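Local coordinates for protein coatomer subunit delta (Saccharomyces cerevisiae, PDB 5FJZ) that forms part of the coatomer coat, which probably serves retrograde Golgi-to-ER vesicle transport, and through this mu-homology domain binds a tryptophan-based motif of Dsl1, at residues I19-N24 with S235-A240; D139-Y144 with A202-F207; L152-F157 with S191-K196; I159-Q164 with I209-E214. All blocks are in the same frame, centred on the assembly; numbering follows the deposited sequence.

Contact 1: residues I19-N24 with S235-A240; sequences IKEVIN and SFTGMA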
loop_
_atom_site.group_PDB
_atom_site.type_symbol
_atom_site.label_atom_id
_atom_site.label_comp_id
_atom_site.label_asym_id
_atom_site.label_seq_id
_atom_site.Cartn_x
_atom_site.Cartn_y
_atom_site.Cartn_z
ATOM N N ILE A 19 11.455 -19.496 11.762
ATOM C CA ILE A 19 10.843 -20.021 10.586
ATOM C C ILE A 19 9.377 -19.605 10.625
ATOM O O ILE A 19 8.601 -20.062 11.536
ATOM C CB ILE A 19 10.969 -21.557 10.572
ATOM C CG1 ILE A 19 12.450 -21.975 10.585
ATOM C CG2 ILE A 19 10.282 -22.167 9.363
ATOM C CD1 ILE A 19 12.682 -23.468 10.825
ATOM N N LYS A 20 9.008 -18.693 9.730
ATOM C CA LYS A 20 7.686 -18.031 9.839
ATOM C C LYS A 20 6.849 -18.365 8.660
ATOM O O LYS A 20 7.301 -18.183 7.517
ATOM C CB LYS A 20 7.907 -16.522 9.928
ATOM C CG LYS A 20 8.545 -16.043 11.219
ATOM C CD LYS A 20 8.820 -14.515 11.171
ATOM C CE LYS A 20 8.875 -13.948 12.568
ATOM N NZ LYS A 20 9.565 -12.616 12.605
ATOM N N GLU A 21 5.673 -18.942 8.870
ATOM C CA GLU A 21 4.724 -19.254 7.786
ATOM C C GLU A 21 3.414 -18.537 7.937
ATOM O O GLU A 21 2.910 -18.290 9.086
ATOM C CB GLU A 21 4.522 -20.768 7.595
ATOM C CG GLU A 21 5.840 -21.374 7.161
ATOM C CD GLU A 21 5.855 -22.866 6.988
ATOM O OE1 GLU A 21 5.024 -23.543 7.655
ATOM O OE2 GLU A 21 6.661 -23.350 6.154
ATOM N N VAL A 22 2.913 -18.044 6.820
ATOM C CA VAL A 22 1.634 -17.320 6.747
ATOM C C VAL A 22 0.707 -17.982 5.747
ATOM O O VAL A 22 1.118 -18.348 4.678
ATOM C CB VAL A 22 1.867 -15.874 6.267
ATOM C CG1 VAL A 22 0.568 -15.119 6.090
ATOM C CG2 VAL A 22 2.774 -15.150 7.215
ATOM N N ILE A 23 -0.540 -18.211 6.167
ATOM C CA ILE A 23 -1.489 -18.982 5.383
ATOM C C ILE A 23 -2.660 -18.100 5.014
ATOM O O ILE A 23 -3.298 -17.534 5.905
ATOM C CB ILE A 23 -1.921 -20.301 6.077
ATOM C CG1 ILE A 23 -2.930 -21.127 5.233
ATOM C CG2 ILE A 23 -2.464 -20.050 7.486
ATOM C CD1 ILE A 23 -2.308 -21.714 4.002
ATOM N N ASN A 24 -2.974 -18.074 3.730
ATOM C CA ASN A 24 -4.197 -17.556 3.182
ATOM C C ASN A 24 -5.074 -18.747 2.725
ATOM O O ASN A 24 -4.559 -19.763 2.139
ATOM C CB ASN A 24 -3.983 -16.696 1.926
ATOM C CG ASN A 24 -3.140 -15.438 2.163
ATOM O OD1 ASN A 24 -2.250 -15.143 1.382
ATOM N ND2 ASN A 24 -3.346 -14.770 3.212
ATOM N N SER A 235 8.314 -26.278 11.302
ATOM C CA SER A 235 7.192 -25.476 10.818
ATOM C C SER A 235 6.028 -26.319 10.349
ATOM O O SER A 235 6.166 -27.558 10.130
ATOM C CB SER A 235 7.629 -24.555 9.611
ATOM O OG SER A 235 7.668 -25.291 8.368
ATOM N N PHE A 236 4.924 -25.646 10.064
ATOM C CA PHE A 236 3.764 -26.256 9.395
ATOM C C PHE A 236 4.126 -27.116 8.171
ATOM O O PHE A 236 3.579 -28.193 7.979
ATOM C CB PHE A 236 2.629 -25.223 9.073
ATOM C CG PHE A 236 1.350 -25.826 8.463
ATOM C CD1 PHE A 236 0.510 -26.702 9.203
ATOM C CD2 PHE A 236 0.926 -25.458 7.183
ATOM C CE1 PHE A 236 -0.675 -27.204 8.653
ATOM C CE2 PHE A 236 -0.274 -25.963 6.632
ATOM C CZ PHE A 236 -1.061 -26.840 7.353
ATOM N N THR A 237 4.946 -26.612 7.287
ATOM C CA THR A 237 5.212 -27.382 6.039
ATOM C C THR A 237 6.376 -28.352 6.279
ATOM O O THR A 237 6.801 -29.019 5.352
ATOM C CB THR A 237 5.568 -26.476 4.889
ATOM O OG1 THR A 237 6.700 -25.695 5.296
ATOM C CG2 THR A 237 4.381 -25.600 4.524
ATOM N N GLY A 238 6.917 -28.396 7.490
ATOM C CA GLY A 238 8.102 -29.256 7.765
ATOM C C GLY A 238 9.474 -28.625 7.729
ATOM O O GLY A 238 10.459 -29.321 7.834
ATOM N N MET A 239 9.589 -27.297 7.520
ATOM C CA MET A 239 10.885 -26.668 7.567
ATOM C C MET A 239 11.486 -26.710 8.974
ATOM O O MET A 239 10.802 -26.491 9.970
ATOM C CB MET A 239 10.734 -25.189 7.027
ATOM C CG MET A 239 12.030 -24.301 6.902
ATOM S SD MET A 239 13.424 -24.906 5.920
ATOM C CE MET A 239 12.705 -24.950 4.279
ATOM N N ALA A 240 12.787 -26.979 9.025
ATOM C CA ALA A 240 13.486 -27.160 10.300
ATOM C C ALA A 240 15.011 -27.137 10.029
ATOM O O ALA A 240 15.459 -27.239 8.919
ATOM C CB ALA A 240 13.083 -28.496 10.915
#

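Contact 2: residues D139-Y144 with A202-F207; sequences DVIIEY and AGALAF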
loop_
_atom_site.group_PDB
_atom_site.type_symbol
_atom_site.label_atom_id
_atom_site.label_comp_id
_atom_site.label_asym_id
_atom_site.label_seq_id
_atom_site.Cartn_x
_atom_site.Cartn_y
_atom_site.Cartn_z
ATOM N N ASP A 139 -29.098 -16.279 13.123
ATOM C CA ASP A 139 -28.518 -17.286 13.942
ATOM C C ASP A 139 -27.439 -17.953 13.061
ATOM O O ASP A 139 -27.709 -18.520 11.995
ATOM C CB ASP A 139 -29.536 -18.344 14.458
ATOM C CG ASP A 139 -30.597 -17.777 15.387
ATOM O OD1 ASP A 139 -30.431 -16.765 16.086
ATOM O OD2 ASP A 139 -31.671 -18.375 15.459
ATOM N N VAL A 140 -26.190 -17.745 13.448
ATOM C CA VAL A 140 -25.054 -18.198 12.734
ATOM C C VAL A 140 -24.390 -19.323 13.417
ATOM O O VAL A 140 -24.191 -19.282 14.641
ATOM C CB VAL A 140 -24.004 -17.056 12.611
ATOM C CG1 VAL A 140 -22.796 -17.507 11.828
ATOM C CG2 VAL A 140 -24.632 -15.826 11.944
ATOM N N ILE A 141 -23.928 -20.298 12.636
ATOM C CA ILE A 141 -23.078 -21.331 13.133
ATOM C C ILE A 141 -21.834 -21.415 12.232
ATOM O O ILE A 141 -21.927 -21.577 11.013
ATOM C CB ILE A 141 -23.807 -22.739 13.135
ATOM C CG1 ILE A 141 -25.029 -22.703 14.042
ATOM C CG2 ILE A 141 -22.821 -23.852 13.519
ATOM C CD1 ILE A 141 -25.824 -24.020 14.144
ATOM N N ILE A 142 -20.702 -21.264 12.859
ATOM C CA ILE A 142 -19.435 -21.469 12.210
ATOM C C ILE A 142 -18.885 -22.776 12.717
ATOM O O ILE A 142 -18.516 -22.935 13.908
ATOM C CB ILE A 142 -18.398 -20.321 12.532
ATOM C CG1 ILE A 142 -18.971 -18.983 12.146
ATOM C CG2 ILE A 142 -17.121 -20.606 11.699
ATOM C CD1 ILE A 142 -18.149 -17.753 12.605
ATOM N N GLU A 143 -18.659 -23.673 11.781
ATOM C CA GLU A 143 -18.026 -24.935 12.095
ATOM C C GLU A 143 -16.641 -25.001 11.589
ATOM O O GLU A 143 -16.352 -24.602 10.519
ATOM C CB GLU A 143 -18.805 -26.084 11.440
ATOM C CG GLU A 143 -20.054 -26.341 12.258
ATOM C CD GLU A 143 -20.958 -27.357 11.646
ATOM O OE1 GLU A 143 -20.925 -27.517 10.390
ATOM O OE2 GLU A 143 -21.686 -27.992 12.455
ATOM N N TYR A 144 -15.781 -25.456 12.444
ATOM C CA TYR A 144 -14.359 -25.529 12.179
ATOM C C TYR A 144 -13.803 -26.911 12.509
ATOM O O TYR A 144 -14.301 -27.622 13.410
ATOM C CB TYR A 144 -13.649 -24.456 12.973
ATOM C CG TYR A 144 -13.944 -24.403 14.470
ATOM C CD1 TYR A 144 -13.271 -25.219 15.373
ATOM C CD2 TYR A 144 -14.834 -23.481 14.968
ATOM C CE1 TYR A 144 -13.576 -25.198 16.739
ATOM C CE2 TYR A 144 -15.096 -23.402 16.326
ATOM C CZ TYR A 144 -14.499 -24.280 17.201
ATOM O OH TYR A 144 -14.791 -24.208 18.575
ATOM N N ALA A 202 -12.820 -30.990 15.872
ATOM C CA ALA A 202 -13.869 -30.317 15.189
ATOM C C ALA A 202 -14.853 -29.710 16.208
ATOM O O ALA A 202 -15.197 -30.302 17.242
ATOM C CB ALA A 202 -14.567 -31.208 14.257
ATOM N N GLY A 203 -15.221 -28.490 15.969
ATOM C CA GLY A 203 -16.068 -27.753 16.895
ATOM C C GLY A 203 -16.876 -26.736 16.183
ATOM O O GLY A 203 -16.879 -26.652 14.948
ATOM N N ALA A 204 -17.526 -25.875 16.961
ATOM C CA ALA A 204 -18.455 -24.911 16.393
ATOM C C ALA A 204 -18.575 -23.713 17.259
ATOM O O ALA A 204 -18.493 -23.800 18.544
ATOM C CB ALA A 204 -19.834 -25.554 16.245
ATOM N N LEU A 205 -18.843 -22.609 16.611
ATOM C CA LEU A 205 -19.250 -21.368 17.319
ATOM C C LEU A 205 -20.603 -20.938 16.808
ATOM O O LEU A 205 -20.781 -20.688 15.601
ATOM C CB LEU A 205 -18.199 -20.261 17.042
ATOM C CG LEU A 205 -18.523 -18.858 17.527
ATOM C CD1 LEU A 205 -18.634 -18.802 19.034
ATOM C CD2 LEU A 205 -17.453 -17.808 17.116
ATOM N N ALA A 206 -21.499 -20.599 17.737
ATOM C CA ALA A 206 -22.814 -20.235 17.390
ATOM C C ALA A 206 -23.262 -18.980 18.095
ATOM O O ALA A 206 -23.028 -18.817 19.299
ATOM C CB ALA A 206 -23.778 -21.448 17.718
ATOM N N PHE A 207 -23.894 -18.090 17.360
ATOM C CA PHE A 207 -24.344 -16.807 17.903
ATOM C C PHE A 207 -25.419 -16.234 17.081
ATOM O O PHE A 207 -25.635 -16.654 15.930
ATOM C CB PHE A 207 -23.133 -15.839 18.055
ATOM C CG PHE A 207 -22.409 -15.649 16.789
ATOM C CD1 PHE A 207 -21.522 -16.626 16.312
ATOM C CD2 PHE A 207 -22.697 -14.625 15.997
ATOM C CE1 PHE A 207 -20.879 -16.462 15.075
ATOM C CE2 PHE A 207 -22.092 -14.472 14.762
ATOM C CZ PHE A 207 -21.153 -15.388 14.310
#

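Contact 3: residues L152-F157 with S191-K196; sequences LADVIF and SIKISK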
loop_
_atom_site.group_PDB
_atom_site.type_symbol
_atom_site.label_atom_id
_atom_site.label_comp_id
_atom_site.label_asym_id
_atom_site.label_seq_id
_atom_site.Cartn_x
_atom_site.Cartn_y
_atom_site.Cartn_z
ATOM N N LEU A 152 -4.797 -24.425 18.930
ATOM C CA LEU A 152 -4.797 -23.009 18.606
ATOM C C LEU A 152 -5.485 -22.269 19.752
ATOM O O LEU A 152 -6.608 -22.649 20.167
ATOM C CB LEU A 152 -5.548 -22.742 17.326
ATOM C CG LEU A 152 -4.939 -23.208 16.028
ATOM C CD1 LEU A 152 -5.907 -22.989 14.910
ATOM C CD2 LEU A 152 -3.642 -22.459 15.764
ATOM N N ALA A 153 -4.814 -21.252 20.282
ATOM C CA ALA A 153 -5.358 -20.485 21.391
ATOM C C ALA A 153 -5.831 -19.136 20.895
ATOM O O ALA A 153 -5.263 -18.607 19.914
ATOM C CB ALA A 153 -4.311 -20.301 22.461
ATOM N N ASP A 154 -6.877 -18.603 21.502
ATOM C CA ASP A 154 -7.354 -17.236 21.188
ATOM C C ASP A 154 -7.572 -17.003 19.717
ATOM O O ASP A 154 -7.069 -16.014 19.117
ATOM C CB ASP A 154 -6.350 -16.184 21.769
ATOM C CG ASP A 154 -6.274 -16.230 23.306
ATOM O OD1 ASP A 154 -7.229 -16.676 23.959
ATOM O OD2 ASP A 154 -5.256 -15.805 23.871
ATOM N N VAL A 155 -8.410 -17.826 19.112
ATOM C CA VAL A 155 -8.840 -17.701 17.707
ATOM C C VAL A 155 -10.033 -16.729 17.594
ATOM O O VAL A 155 -10.976 -16.780 18.373
ATOM C CB VAL A 155 -9.250 -19.056 17.203
ATOM C CG1 VAL A 155 -9.704 -19.050 15.740
ATOM C CG2 VAL A 155 -8.121 -20.051 17.421
ATOM N N ILE A 156 -9.940 -15.807 16.669
ATOM C CA ILE A 156 -10.862 -14.712 16.535
ATOM C C ILE A 156 -11.612 -14.785 15.222
ATOM O O ILE A 156 -11.026 -14.876 14.112
ATOM C CB ILE A 156 -10.153 -13.370 16.720
ATOM C CG1 ILE A 156 -9.590 -13.348 18.152
ATOM C CG2 ILE A 156 -11.159 -12.244 16.587
ATOM C CD1 ILE A 156 -8.778 -12.121 18.476
ATOM N N PHE A 157 -12.933 -14.807 15.335
ATOM C CA PHE A 157 -13.819 -14.702 14.159
ATOM C C PHE A 157 -14.431 -13.315 14.028
ATOM O O PHE A 157 -14.941 -12.762 15.035
ATOM C CB PHE A 157 -14.947 -15.761 14.288
ATOM C CG PHE A 157 -14.431 -17.158 14.433
ATOM C CD1 PHE A 157 -14.063 -17.632 15.715
ATOM C CD2 PHE A 157 -14.368 -17.993 13.368
ATOM C CE1 PHE A 157 -13.529 -18.911 15.856
ATOM C CE2 PHE A 157 -13.849 -19.264 13.476
ATOM C CZ PHE A 157 -13.470 -19.730 14.742
ATOM N N SER A 191 -16.053 -8.853 16.476
ATOM C CA SER A 191 -15.091 -9.922 16.660
ATOM C C SER A 191 -15.421 -10.751 17.895
ATOM O O SER A 191 -15.662 -10.212 18.999
ATOM C CB SER A 191 -13.658 -9.433 16.782
ATOM O OG SER A 191 -13.242 -8.848 15.543
ATOM N N ILE A 192 -15.369 -12.055 17.714
ATOM C CA ILE A 192 -15.655 -13.052 18.779
ATOM C C ILE A 192 -14.474 -13.945 18.916
ATOM O O ILE A 192 -14.009 -14.553 17.946
ATOM C CB ILE A 192 -16.928 -13.942 18.483
ATOM C CG1 ILE A 192 -18.127 -13.050 18.302
ATOM C CG2 ILE A 192 -17.059 -14.947 19.651
ATOM C CD1 ILE A 192 -19.337 -13.735 17.621
ATOM N N LYS A 193 -13.996 -14.098 20.130
ATOM C CA LYS A 193 -12.872 -14.917 20.383
ATOM C C LYS A 193 -13.254 -16.172 21.026
ATOM O O LYS A 193 -14.038 -16.171 21.969
ATOM C CB LYS A 193 -11.944 -14.201 21.338
ATOM C CG LYS A 193 -10.710 -14.958 21.802
ATOM C CD LYS A 193 -9.559 -14.010 22.215
ATOM C CE LYS A 193 -9.341 -13.973 23.700
ATOM N NZ LYS A 193 -10.516 -13.575 24.489
ATOM N N ILE A 194 -12.600 -17.236 20.618
ATOM C CA ILE A 194 -12.688 -18.512 21.280
ATOM C C ILE A 194 -11.354 -18.819 21.952
ATOM O O ILE A 194 -10.274 -18.590 21.378
ATOM C CB ILE A 194 -13.152 -19.594 20.268
ATOM C CG1 ILE A 194 -14.623 -19.840 20.533
ATOM C CG2 ILE A 194 -12.452 -20.928 20.398
ATOM C CD1 ILE A 194 -15.294 -20.368 19.298
ATOM N N SER A 195 -11.411 -19.337 23.161
ATOM C CA SER A 195 -10.198 -19.580 23.947
ATOM C C SER A 195 -9.244 -20.594 23.381
ATOM O O SER A 195 -8.038 -20.360 23.355
ATOM C CB SER A 195 -10.590 -20.000 25.377
ATOM O OG SER A 195 -9.770 -19.320 26.290
ATOM N N LYS A 196 -9.780 -21.713 22.876
ATOM C CA LYS A 196 -8.990 -22.785 22.319
ATOM C C LYS A 196 -9.706 -23.546 21.213
ATOM O O LYS A 196 -10.926 -23.774 21.299
ATOM C CB LYS A 196 -8.704 -23.869 23.390
ATOM C CG LYS A 196 -7.828 -23.417 24.559
ATOM C CD LYS A 196 -7.805 -24.501 25.632
ATOM C CE LYS A 196 -7.558 -23.939 27.028
ATOM N NZ LYS A 196 -6.138 -23.527 27.227
HETATM O O HOH W 1 -9.655 -16.594 25.473
#

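Contact 4: residues I159-Q164 with I209-E214; sequences IPVFPQ and IEAPYE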
loop_
_atom_site.group_PDB
_atom_site.type_symbol
_atom_site.label_atom_id
_atom_site.label_comp_id
_atom_site.label_asym_id
_atom_site.label_seq_id
_atom_site.Cartn_x
_atom_site.Cartn_y
_atom_site.Cartn_z
ATOM N N ILE A 159 -17.058 -10.772 11.921
ATOM C CA ILE A 159 -18.198 -10.607 11.113
ATOM C C ILE A 159 -18.290 -9.139 10.767
ATOM O O ILE A 159 -18.308 -8.289 11.678
ATOM C CB ILE A 159 -19.543 -11.010 11.867
ATOM C CG1 ILE A 159 -19.373 -12.332 12.568
ATOM C CG2 ILE A 159 -20.674 -11.033 10.855
ATOM C CD1 ILE A 159 -18.976 -13.482 11.650
ATOM N N PRO A 160 -18.410 -8.790 9.453
ATOM C CA PRO A 160 -18.359 -7.362 8.972
ATOM C C PRO A 160 -19.650 -6.511 9.103
ATOM O O PRO A 160 -20.072 -5.828 8.160
ATOM C CB PRO A 160 -17.967 -7.503 7.548
ATOM C CG PRO A 160 -18.591 -8.806 7.156
ATOM C CD PRO A 160 -18.397 -9.716 8.339
ATOM N N VAL A 161 -20.163 -6.466 10.321
ATOM C CA VAL A 161 -21.375 -5.743 10.624
ATOM C C VAL A 161 -21.131 -5.069 11.940
ATOM O O VAL A 161 -20.223 -5.443 12.690
ATOM C CB VAL A 161 -22.628 -6.655 10.630
ATOM C CG1 VAL A 161 -22.903 -7.191 9.272
ATOM C CG2 VAL A 161 -22.508 -7.754 11.616
ATOM N N PHE A 162 -21.904 -4.032 12.211
ATOM C CA PHE A 162 -21.783 -3.307 13.477
ATOM C C PHE A 162 -23.194 -3.186 14.078
ATOM O O PHE A 162 -23.891 -2.206 13.768
ATOM C CB PHE A 162 -21.277 -1.850 13.219
ATOM C CG PHE A 162 -19.865 -1.781 12.693
ATOM C CD1 PHE A 162 -19.622 -2.040 11.366
ATOM C CD2 PHE A 162 -18.822 -1.604 13.531
ATOM C CE1 PHE A 162 -18.327 -2.071 10.875
ATOM C CE2 PHE A 162 -17.522 -1.667 13.073
ATOM C CZ PHE A 162 -17.275 -1.881 11.738
ATOM N N PRO A 163 -23.639 -4.180 14.842
ATOM C CA PRO A 163 -25.077 -4.180 15.128
ATOM C C PRO A 163 -25.418 -3.231 16.263
ATOM O O PRO A 163 -24.584 -3.026 17.135
ATOM C CB PRO A 163 -25.355 -5.637 15.540
ATOM C CG PRO A 163 -24.033 -6.248 15.845
ATOM C CD PRO A 163 -22.990 -5.486 15.113
ATOM N N GLN A 164 -26.628 -2.672 16.233
ATOM C CA GLN A 164 -27.167 -1.888 17.368
ATOM C C GLN A 164 -27.171 -2.799 18.612
ATOM O O GLN A 164 -26.475 -2.517 19.599
ATOM C CB GLN A 164 -28.561 -1.307 17.005
ATOM C CG GLN A 164 -28.525 -0.240 15.922
ATOM C CD GLN A 164 -27.960 1.091 16.432
ATOM O OE1 GLN A 164 -28.578 1.787 17.263
ATOM N NE2 GLN A 164 -26.801 1.476 15.903
ATOM N N ILE A 209 -26.657 -12.466 15.679
ATOM C CA ILE A 209 -26.156 -11.138 15.374
ATOM C C ILE A 209 -27.112 -10.463 14.441
ATOM O O ILE A 209 -27.671 -11.078 13.534
ATOM C CB ILE A 209 -24.704 -11.209 14.780
ATOM C CG1 ILE A 209 -24.079 -9.809 14.690
ATOM C CG2 ILE A 209 -24.692 -11.881 13.417
ATOM C CD1 ILE A 209 -22.541 -9.865 14.436
ATOM N N GLU A 210 -27.307 -9.148 14.628
ATOM C CA GLU A 210 -28.127 -8.324 13.706
ATOM C C GLU A 210 -27.407 -8.006 12.405
ATOM O O GLU A 210 -26.264 -7.619 12.450
ATOM C CB GLU A 210 -28.471 -6.971 14.327
ATOM C CG GLU A 210 -29.548 -7.000 15.388
ATOM C CD GLU A 210 -29.957 -5.597 15.814
ATOM O OE1 GLU A 210 -29.232 -4.615 15.477
ATOM O OE2 GLU A 210 -31.008 -5.481 16.484
ATOM N N ALA A 211 -28.098 -8.141 11.275
ATOM C CA ALA A 211 -27.630 -7.709 10.003
ATOM C C ALA A 211 -28.831 -7.444 9.133
ATOM O O ALA A 211 -29.885 -8.046 9.338
ATOM C CB ALA A 211 -26.778 -8.818 9.359
ATOM N N PRO A 212 -28.669 -6.598 8.094
ATOM C CA PRO A 212 -29.808 -6.258 7.251
ATOM C C PRO A 212 -30.234 -7.324 6.256
ATOM O O PRO A 212 -31.404 -7.369 5.886
ATOM C CB PRO A 212 -29.342 -4.983 6.518
ATOM C CG PRO A 212 -27.863 -4.931 6.643
ATOM C CD PRO A 212 -27.515 -5.719 7.873
ATOM N N TYR A 213 -29.301 -8.151 5.797
ATOM C CA TYR A 213 -29.607 -9.301 4.920
ATOM C C TYR A 213 -28.432 -10.256 5.062
ATOM O O TYR A 213 -27.383 -9.867 5.532
ATOM C CB TYR A 213 -29.864 -8.913 3.468
ATOM C CG TYR A 213 -28.797 -7.992 2.919
ATOM C CD1 TYR A 213 -27.676 -8.524 2.311
ATOM C CD2 TYR A 213 -28.911 -6.599 3.024
ATOM C CE1 TYR A 213 -26.660 -7.726 1.848
ATOM C CE2 TYR A 213 -27.914 -5.780 2.546
ATOM C CZ TYR A 213 -26.798 -6.357 1.943
ATOM O OH TYR A 213 -25.823 -5.595 1.451
ATOM N N GLU A 214 -28.692 -11.536 4.765
ATOM C CA GLU A 214 -27.763 -12.622 4.933
ATOM C C GLU A 214 -26.376 -12.321 4.334
ATOM O O GLU A 214 -25.366 -12.556 4.990
ATOM C CB GLU A 214 -28.361 -13.879 4.333
ATOM C CG GLU A 214 -27.528 -15.107 4.568
ATOM C CD GLU A 214 -28.324 -16.385 4.403
ATOM O OE1 GLU A 214 -29.546 -16.406 4.651
ATOM O OE2 GLU A 214 -27.727 -17.382 4.007
#

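Contact 1: residues I19-N24 with S235-A240
A type I beta turn running from S235 to G238, in the loop between strands 220-229 and 241-246 of the mu-homology domain, is gripped by the carboxylate of E21 on the long strand 15-27. With CG anti to the carbonyl carbon (chi1 -64°) and the rest of the chain extended, E21 stands off its strand far enough to set both oxygens against the turn. OE1 accepts the backbone N-H of T237 on its syn lone pair, N to OE1 being 3.1 Å. OE2 takes the hydroxyl OG1 of T237, at a modelled 2.5 Å whose very short value is doubtful, and a weak bond from S235 OG. W109 NE1 of strand 104-113 also bonds to OE2, so this buried oxygen is well provided with donors. Beside the polar grip lies an apolar one. I19 crosses M239 at about a right angle, its CG2 lying 3.7 Å from M239 CG and 3.6 Å from S235 CB, while its CD1 reaches M239 O and the CA of A240. W109 packs on I19, T237 and M239 alike. Within the loop, S235 OG also accepts the backbone N-H of M239, with 2.9 Å from M239 N to S235 OG.

Contact 2: residues D139-Y144 with A202-F207
Y144 lays its ring flat across the backbone of G203 in the neighbouring strand, a cross-strand aromatic-glycine pair within an antiparallel sheet. CG sits between the backbone N and the carbonyl carbon (chi1 52°), which swings the ring over its partner: G203 C lies 3.5 Å above the plane over the ring centre, and G203 CA makes a CH-pi contact at 4.0 Å from the centroid of the Y144 ring. A CB on G203 would collide with Y144 CE1, so with the ring in this position a larger residue would not fit. With an alanine in place of Y144, the G203 backbone would probably lose its cover and the CH-pi contact with it. F207 at the far end folds back in a similar rotamer. V140 CB lies over one face of its ring, V140 CG1 comes to 3.7 Å from F207 CZ, and I142 CD1 meets the edge in plane, 3.9 Å from F207 CE1. Three hydrogen-bonded pairs join the backbones; the bond from I142 N to L205 O (2.8 Å) is nearly straight at 174°. On the reverse face, small A204 and A206 lie against E143 CG and I141 CG1. Strand 123-131 flanks 137-146 and strand 168-169 flanks 202-210, while Y144, I142, L205 and F207 pack on F157, I159, I192 and I194 of the facing sheet.

Contact 3: residues L152-F157 with S191-K196
The F157 ring turns its edge to the neighbouring strand: I192 O lies in the ring plane, 3.8 Å from F157 CD1, and in one modelled conformer of I194 its CD1 comes obliquely near CE1, a contact that is therefore doubtful. The ring points into the space between the two sheets. This is an antiparallel strand pair broken by a G1 beta bulge, in which D154 and V155 both face I194. D154 takes up left-handed backbone angles (52°/57°) at the corner where the chain passes from strand 152-153 to strand 155-159. At the bulge V155 N bonds only weakly to I194 O, whereas I194 N reaches V155 O at 2.8 Å in an almost straight bond. D154 N, 2.8 Å from S195 O, approaches from above the carbonyl plane and so misses its lone pairs. On the outer face K193 runs alongside D154, pointing the same way, with CE 3.4 Å from D154 OD1. Its ammonium bends past, however, and NZ ends 4.5 Å from that oxygen, too far for a salt bridge; it pairs instead with E180 of strand 180-182. I156 crosses the K193 chain obliquely and sets CG2 3.8 Å from S191 CB. A water joins the two corners, donating to D154 OD1 at 2.9 Å and hydrogen-bonded to S195 OG at 2.8 Å.

Contact 4: residues I159-Q164 with I209-E214
V161 and I209 meet tip to tip, V161 CG2 lying 3.5 Å from I209 CD1, at the tight end of a contact between the loop after strand 155-159 and the end of strand 202-210. CG1 of I209 is anti to the backbone N (chi1 -170°), and the extended chain drives CD1 in among V161, P163 and I159, whose CB is 4.1 Å from I209 CD1. P163 crosses the isoleucine obliquely, its ring CG 3.7 Å from I209 CG1, and its CB rests 3.6 Å from E210 CB. An alanine at I209 would probably leave a gap between V161 and P163, and both would lose the apolar contact with its CG1 and CD1. An inverse gamma turn centred on P160, with V161 N bonded to I159 O at 2.9 Å, turns the loop so that V161 points inward. The outer side is looser and polar. E210 extends past P163, and its OE1 comes to 3.3 Å from Q164 N while accepting a weak hydrogen bond from E165 N. The side-chain NE2 of Q164 donates to A96 O of a second subunit, and F162, turned away, packs on an aromatic side chain of the bound peptide. On the inner side I159 pairs with T190 of strand 190-194, and I209 with F138 of strand 137-146, so the contact probably helps close one end of the space between the two sheets.

In the fold
Contact 1 is the most buried and most central of the four, a polar grip on a turn about 27 Å from contact 2, centre to centre. Contacts 2 and 3 are backbone-paired strands, the 155-157/191-194 part of contact 3 lying in the sheet that faces contact 2; they touch through apolar side chains, L205 CD2 lying 3.7 Å from F157 CD1 and F207 CG 3.7 Å from I192 CD1. Their outward faces are more exposed and carry charged residues. Contact 4 shares strand 202-210 with contact 2, and I159 CD1 reaches F207 CZ at 3.9 Å; it relies on side-chain packing, with subunit and peptide partners on its outer side. Contacts 1 and 3 reach the same large sheet without touching.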